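Local coordinates for 3-hydroxyisobutyrate dehydrogenase family protein (Geobacter sulfurreducens, PDB 3PDU) that probably reduces succinic semialdehyde to gamma-hydroxybutyrate with an NADP cofactor, as a member of the beta-hydroxyacid dehydrogenase family, at residues M1-G13 with P51-L65. Residues are numbered along the deposited sequence; the frame is centred on the assembly and turned at random.
With NAP (NADP nicotinamide-adenine-dinucleotide phosphate), chain I.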
# COMPACT_ATOMS: atom_id res chain seq x y z
N MET A 1 -34.06 41.99 10.30
CA MET A 1 -34.01 41.12 9.13
C MET A 1 -32.60 40.63 8.86
O MET A 1 -31.73 41.40 8.47
CB MET A 1 -34.57 41.84 7.89
CG MET A 1 -36.09 41.83 7.80
SD MET A 1 -36.75 42.94 6.54
CE MET A 1 -36.20 44.53 7.20
N THR A 2 -32.38 39.33 9.07
CA THR A 2 -31.10 38.71 8.78
C THR A 2 -30.83 38.65 7.28
O THR A 2 -31.63 38.09 6.52
CB THR A 2 -31.05 37.27 9.36
OG1 THR A 2 -31.21 37.31 10.79
CG2 THR A 2 -29.73 36.61 9.02
N THR A 3 -29.71 39.22 6.84
CA THR A 3 -29.30 39.11 5.43
C THR A 3 -28.12 38.15 5.28
O THR A 3 -27.31 38.00 6.19
CB THR A 3 -28.88 40.47 4.86
OG1 THR A 3 -27.76 40.97 5.60
CG2 THR A 3 -30.04 41.46 4.92
N TYR A 4 -28.04 37.51 4.12
CA TYR A 4 -27.07 36.44 3.90
C TYR A 4 -26.07 36.74 2.80
O TYR A 4 -26.41 37.36 1.78
CB TYR A 4 -27.80 35.13 3.58
CG TYR A 4 -28.39 34.46 4.79
CD1 TYR A 4 -27.63 33.57 5.52
CD2 TYR A 4 -29.68 34.74 5.21
CE1 TYR A 4 -28.14 32.95 6.63
CE2 TYR A 4 -30.21 34.12 6.34
CZ TYR A 4 -29.42 33.22 7.04
OH TYR A 4 -29.89 32.57 8.16
N GLY A 5 -24.83 36.31 3.02
CA GLY A 5 -23.77 36.38 2.02
C GLY A 5 -23.36 34.97 1.62
O GLY A 5 -23.54 34.02 2.39
N PHE A 6 -22.83 34.81 0.42
CA PHE A 6 -22.36 33.52 -0.05
C PHE A 6 -21.14 33.67 -0.96
O PHE A 6 -21.20 34.35 -2.00
CB PHE A 6 -23.49 32.75 -0.75
CG PHE A 6 -23.29 31.26 -0.74
CD1 PHE A 6 -24.10 30.45 0.05
CD2 PHE A 6 -22.28 30.68 -1.49
CE1 PHE A 6 -23.93 29.08 0.06
CE2 PHE A 6 -22.09 29.31 -1.47
CZ PHE A 6 -22.91 28.50 -0.69
N LEU A 7 -20.04 33.05 -0.56
CA LEU A 7 -18.76 33.11 -1.29
C LEU A 7 -18.42 31.74 -1.86
O LEU A 7 -18.38 30.76 -1.12
CB LEU A 7 -17.63 33.53 -0.35
CG LEU A 7 -17.89 34.70 0.60
CD1 LEU A 7 -16.67 34.96 1.51
CD2 LEU A 7 -18.25 35.97 -0.18
N GLY A 8 -18.18 31.67 -3.17
CA GLY A 8 -17.78 30.41 -3.78
C GLY A 8 -18.97 29.72 -4.44
O GLY A 8 -19.72 29.01 -3.78
N LEU A 9 -19.15 29.96 -5.73
CA LEU A 9 -20.30 29.43 -6.45
C LEU A 9 -19.82 28.32 -7.37
O LEU A 9 -19.83 28.47 -8.59
CB LEU A 9 -20.97 30.54 -7.26
CG LEU A 9 -21.48 31.69 -6.38
CD1 LEU A 9 -21.97 32.86 -7.23
CD2 LEU A 9 -22.56 31.22 -5.41
N GLY A 10 -19.40 27.22 -6.78
CA GLY A 10 -18.91 26.09 -7.55
C GLY A 10 -20.01 25.06 -7.71
O GLY A 10 -21.21 25.39 -7.67
N ILE A 11 -19.61 23.82 -7.92
CA ILE A 11 -20.55 22.72 -8.08
C ILE A 11 -21.50 22.63 -6.90
O ILE A 11 -22.70 22.40 -7.09
CB ILE A 11 -19.81 21.37 -8.28
CG1 ILE A 11 -19.15 21.37 -9.67
CG2 ILE A 11 -20.76 20.19 -8.13
CD1 ILE A 11 -18.11 20.30 -9.85
N MET A 12 -20.97 22.81 -5.69
CA MET A 12 -21.79 22.78 -4.47
C MET A 12 -22.39 24.15 -4.16
O MET A 12 -23.58 24.28 -3.85
CB MET A 12 -20.96 22.30 -3.27
CG MET A 12 -20.46 20.84 -3.37
SD MET A 12 -21.82 19.66 -3.29
CE MET A 12 -22.24 19.73 -1.54
N GLY A 13 -21.55 25.19 -4.22
CA GLY A 13 -21.96 26.52 -3.81
C GLY A 13 -23.06 27.14 -4.65
O GLY A 13 -23.89 27.90 -4.15
N PRO A 51 -15.00 39.49 -1.07
CA PRO A 51 -15.44 38.89 0.19
C PRO A 51 -15.61 39.96 1.28
O PRO A 51 -16.53 39.88 2.08
CB PRO A 51 -14.30 37.92 0.54
CG PRO A 51 -13.70 37.58 -0.80
CD PRO A 51 -13.77 38.86 -1.59
N ALA A 52 -14.72 40.95 1.29
CA ALA A 52 -14.78 42.03 2.27
C ALA A 52 -16.11 42.78 2.17
O ALA A 52 -16.73 43.08 3.18
CB ALA A 52 -13.60 43.00 2.09
N GLU A 53 -16.53 43.07 0.94
CA GLU A 53 -17.81 43.76 0.74
C GLU A 53 -18.97 42.92 1.25
O GLU A 53 -19.90 43.45 1.86
CB GLU A 53 -18.02 44.11 -0.74
CG GLU A 53 -19.33 44.87 -0.99
CD GLU A 53 -19.73 44.94 -2.45
OE1 GLU A 53 -18.83 44.91 -3.32
OE2 GLU A 53 -20.94 45.03 -2.73
N VAL A 54 -18.93 41.62 1.01
CA VAL A 54 -20.00 40.75 1.48
C VAL A 54 -20.07 40.74 3.01
O VAL A 54 -21.14 40.90 3.60
CB VAL A 54 -19.83 39.32 0.95
CG1 VAL A 54 -20.89 38.39 1.56
CG2 VAL A 54 -19.89 39.30 -0.59
N CYS A 55 -18.92 40.55 3.65
CA CYS A 55 -18.90 40.35 5.11
C CYS A 55 -19.15 41.64 5.90
O CYS A 55 -19.56 41.60 7.06
CB CYS A 55 -17.58 39.70 5.54
SG CYS A 55 -17.42 37.99 4.97
N ALA A 56 -18.90 42.78 5.26
CA ALA A 56 -19.23 44.07 5.86
C ALA A 56 -20.74 44.30 5.83
O ALA A 56 -21.29 44.97 6.70
CB ALA A 56 -18.50 45.19 5.12
N ALA A 57 -21.42 43.75 4.83
CA ALA A 57 -22.83 44.09 4.61
C ALA A 57 -23.83 43.03 5.08
O ALA A 57 -25.00 43.35 5.31
CB ALA A 57 -23.06 44.41 3.14
N CYS A 58 -23.39 41.79 5.23
CA CYS A 58 -24.32 40.69 5.49
C CYS A 58 -24.24 40.15 6.92
O CYS A 58 -23.15 40.01 7.47
CB CYS A 58 -24.07 39.55 4.51
SG CYS A 58 -24.37 40.01 2.79
N ASP A 59 -25.39 39.85 7.51
CA ASP A 59 -25.41 39.36 8.89
C ASP A 59 -24.74 38.00 9.02
O ASP A 59 -24.10 37.70 10.03
CB ASP A 59 -26.84 39.27 9.42
CG ASP A 59 -27.49 40.63 9.51
OD1 ASP A 59 -26.94 41.52 10.20
OD2 ASP A 59 -28.55 40.81 8.88
N ILE A 60 -24.90 37.16 8.00
CA ILE A 60 -24.32 35.83 8.01
C ILE A 60 -23.81 35.51 6.62
O ILE A 60 -24.57 35.53 5.65
CB ILE A 60 -25.36 34.75 8.40
CG1 ILE A 60 -25.92 35.01 9.81
CG2 ILE A 60 -24.74 33.35 8.31
CD1 ILE A 60 -26.92 33.96 10.26
N THR A 61 -22.51 35.24 6.52
CA THR A 61 -21.91 34.90 5.25
C THR A 61 -21.42 33.47 5.27
O THR A 61 -20.71 33.05 6.20
CB THR A 61 -20.74 35.82 4.90
OG1 THR A 61 -21.23 37.16 4.75
CG2 THR A 61 -20.05 35.36 3.61
N ILE A 62 -21.81 32.72 4.25
CA ILE A 62 -21.41 31.33 4.09
C ILE A 62 -20.36 31.23 2.99
O ILE A 62 -20.42 31.97 2.00
CB ILE A 62 -22.63 30.50 3.70
CG1 ILE A 62 -23.62 30.42 4.86
CG2 ILE A 62 -22.23 29.10 3.25
CD1 ILE A 62 -24.93 29.72 4.49
N ALA A 63 -19.38 30.34 3.17
CA ALA A 63 -18.37 30.11 2.13
C ALA A 63 -18.33 28.63 1.73
O ALA A 63 -18.48 27.73 2.55
CB ALA A 63 -16.98 30.57 2.61
N MET A 64 -18.14 28.37 0.44
CA MET A 64 -18.08 26.99 -0.04
C MET A 64 -16.95 26.90 -1.06
O MET A 64 -17.18 26.98 -2.26
CB MET A 64 -19.42 26.57 -0.66
CG MET A 64 -19.55 25.08 -0.90
SD MET A 64 -19.22 24.16 0.62
CE MET A 64 -19.87 22.55 0.23
N LEU A 65 -15.73 26.74 -0.57
CA LEU A 65 -14.53 26.91 -1.39
C LEU A 65 -13.79 25.59 -1.57
O LEU A 65 -14.04 24.64 -0.85
CB LEU A 65 -13.60 27.96 -0.76
CG LEU A 65 -14.26 29.33 -0.57
CD1 LEU A 65 -13.46 30.23 0.37
CD2 LEU A 65 -14.49 30.02 -1.92
PA NAP I . -15.63 23.38 -7.18
O1A NAP I . -14.30 23.01 -7.69
O2A NAP I . -16.71 23.25 -8.18
O5B NAP I . -15.63 24.86 -6.57
C5B NAP I . -14.57 25.40 -5.82
C4B NAP I . -14.94 26.84 -5.48
O4B NAP I . -13.84 27.44 -4.80
C3B NAP I . -15.19 27.70 -6.73
O3B NAP I . -16.14 28.69 -6.38
C2B NAP I . -13.85 28.38 -6.95
O2B NAP I . -13.88 29.63 -7.58
C1B NAP I . -13.42 28.58 -5.51
N9A NAP I . -11.98 28.76 -5.36
C8A NAP I . -10.97 27.86 -5.58
N7A NAP I . -9.80 28.48 -5.30
C5A NAP I . -10.05 29.74 -4.90
C6A NAP I . -9.22 30.78 -4.49
N6A NAP I . -7.89 30.61 -4.43
N1A NAP I . -9.80 31.98 -4.15
C2A NAP I . -11.17 32.15 -4.20
N3A NAP I . -11.98 31.11 -4.60
C4A NAP I . -11.42 29.93 -4.94
O3 NAP I . -15.86 22.47 -5.89
PN NAP I . -17.16 21.98 -5.10
O1N NAP I . -17.44 20.59 -5.52
O2N NAP I . -18.18 23.06 -5.14
O5D NAP I . -16.49 21.91 -3.64
C5D NAP I . -16.46 23.00 -2.75
C4D NAP I . -16.11 22.42 -1.38
O4D NAP I . -17.12 21.52 -0.98
C3D NAP I . -14.83 21.60 -1.46
O3D NAP I . -14.16 21.73 -0.21
C2D NAP I . -15.31 20.17 -1.60
O2D NAP I . -14.37 19.22 -1.11
C1D NAP I . -16.55 20.25 -0.73
N1N NAP I . -17.59 19.25 -0.98
C2N NAP I . -17.91 18.87 -2.25
C3N NAP I . -18.92 17.93 -2.47
C7N NAP I . -19.32 17.52 -3.86
O7N NAP I . -20.05 16.33 -4.01
N7N NAP I . -18.98 18.23 -4.94
C4N NAP I . -19.60 17.41 -1.37
C5N NAP I . -19.29 17.81 -0.07
C6N NAP I . -18.28 18.75 0.11
P2B NAP I . -13.71 29.74 -9.18
O1X NAP I . -13.14 31.11 -9.41
O2X NAP I . -12.79 28.64 -9.66
O3X NAP I . -15.05 29.58 -9.84
O HOH W 1 -26.96 42.69 2.73
O HOH W 2 -27.98 43.47 6.88
O HOH W 3 -18.69 25.53 -4.41
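Gly-5 and Leu-7 of strand 4-7 exchange backbone hydrogen bonds with Ile-60, Ile-62 and Met-64, a parallel pairing whose axes approach to 4.3 Å at 19°. Ile-62 N donates to Gly-5 O at 2.9 Å and Met-64 N to Leu-7 O. Next to this pairing, the anti lone pair of Asp-59 OD2 takes Thr-3 N at 2.8 Å; in return Asp-59 N donates to Thr-3 OG1, which chi1 of 61° sets between the backbone N and the carbonyl carbon.

Apolar packing lines both faces. On one, Tyr-4 lies alongside Ile-60, and the Phe-6 ring puts CE1 3.6 Å from Ile-62 CG2 and CE2 3.9 Å from Met-64 CB, with Ile-62 O over one ring face. An alanine in place of Phe-6 would probably leave Ile-62 CG2 and Met-64 CB without their aromatic neighbour and open a gap beneath helix 13-23. On the other face, the Leu-7 and Val-54 side chains run in opposite directions alongside each other, CD2 to CG2 3.7 Å, while Val-54 CG1 rests on Gly-5 CA, where a side chain would clash.

NADP lies across the loops that follow the two strands. Met-12 N donates a hydrogen bond to NADP O2N at 2.9 Å, and one water links that oxygen to Gly-10 N, Gly-13 N and Met-64 O, consistent with a Rossmann GxGxxG turn.

Strand 4-7 lies between strands 27-30 and 60-63, and strand 90-93 follows beyond 60-63. Helix 13-23 packs against Phe-6 and Met-64, whereas helix 68-76 touches Leu-7 and Pro-51 on the Val-54 face.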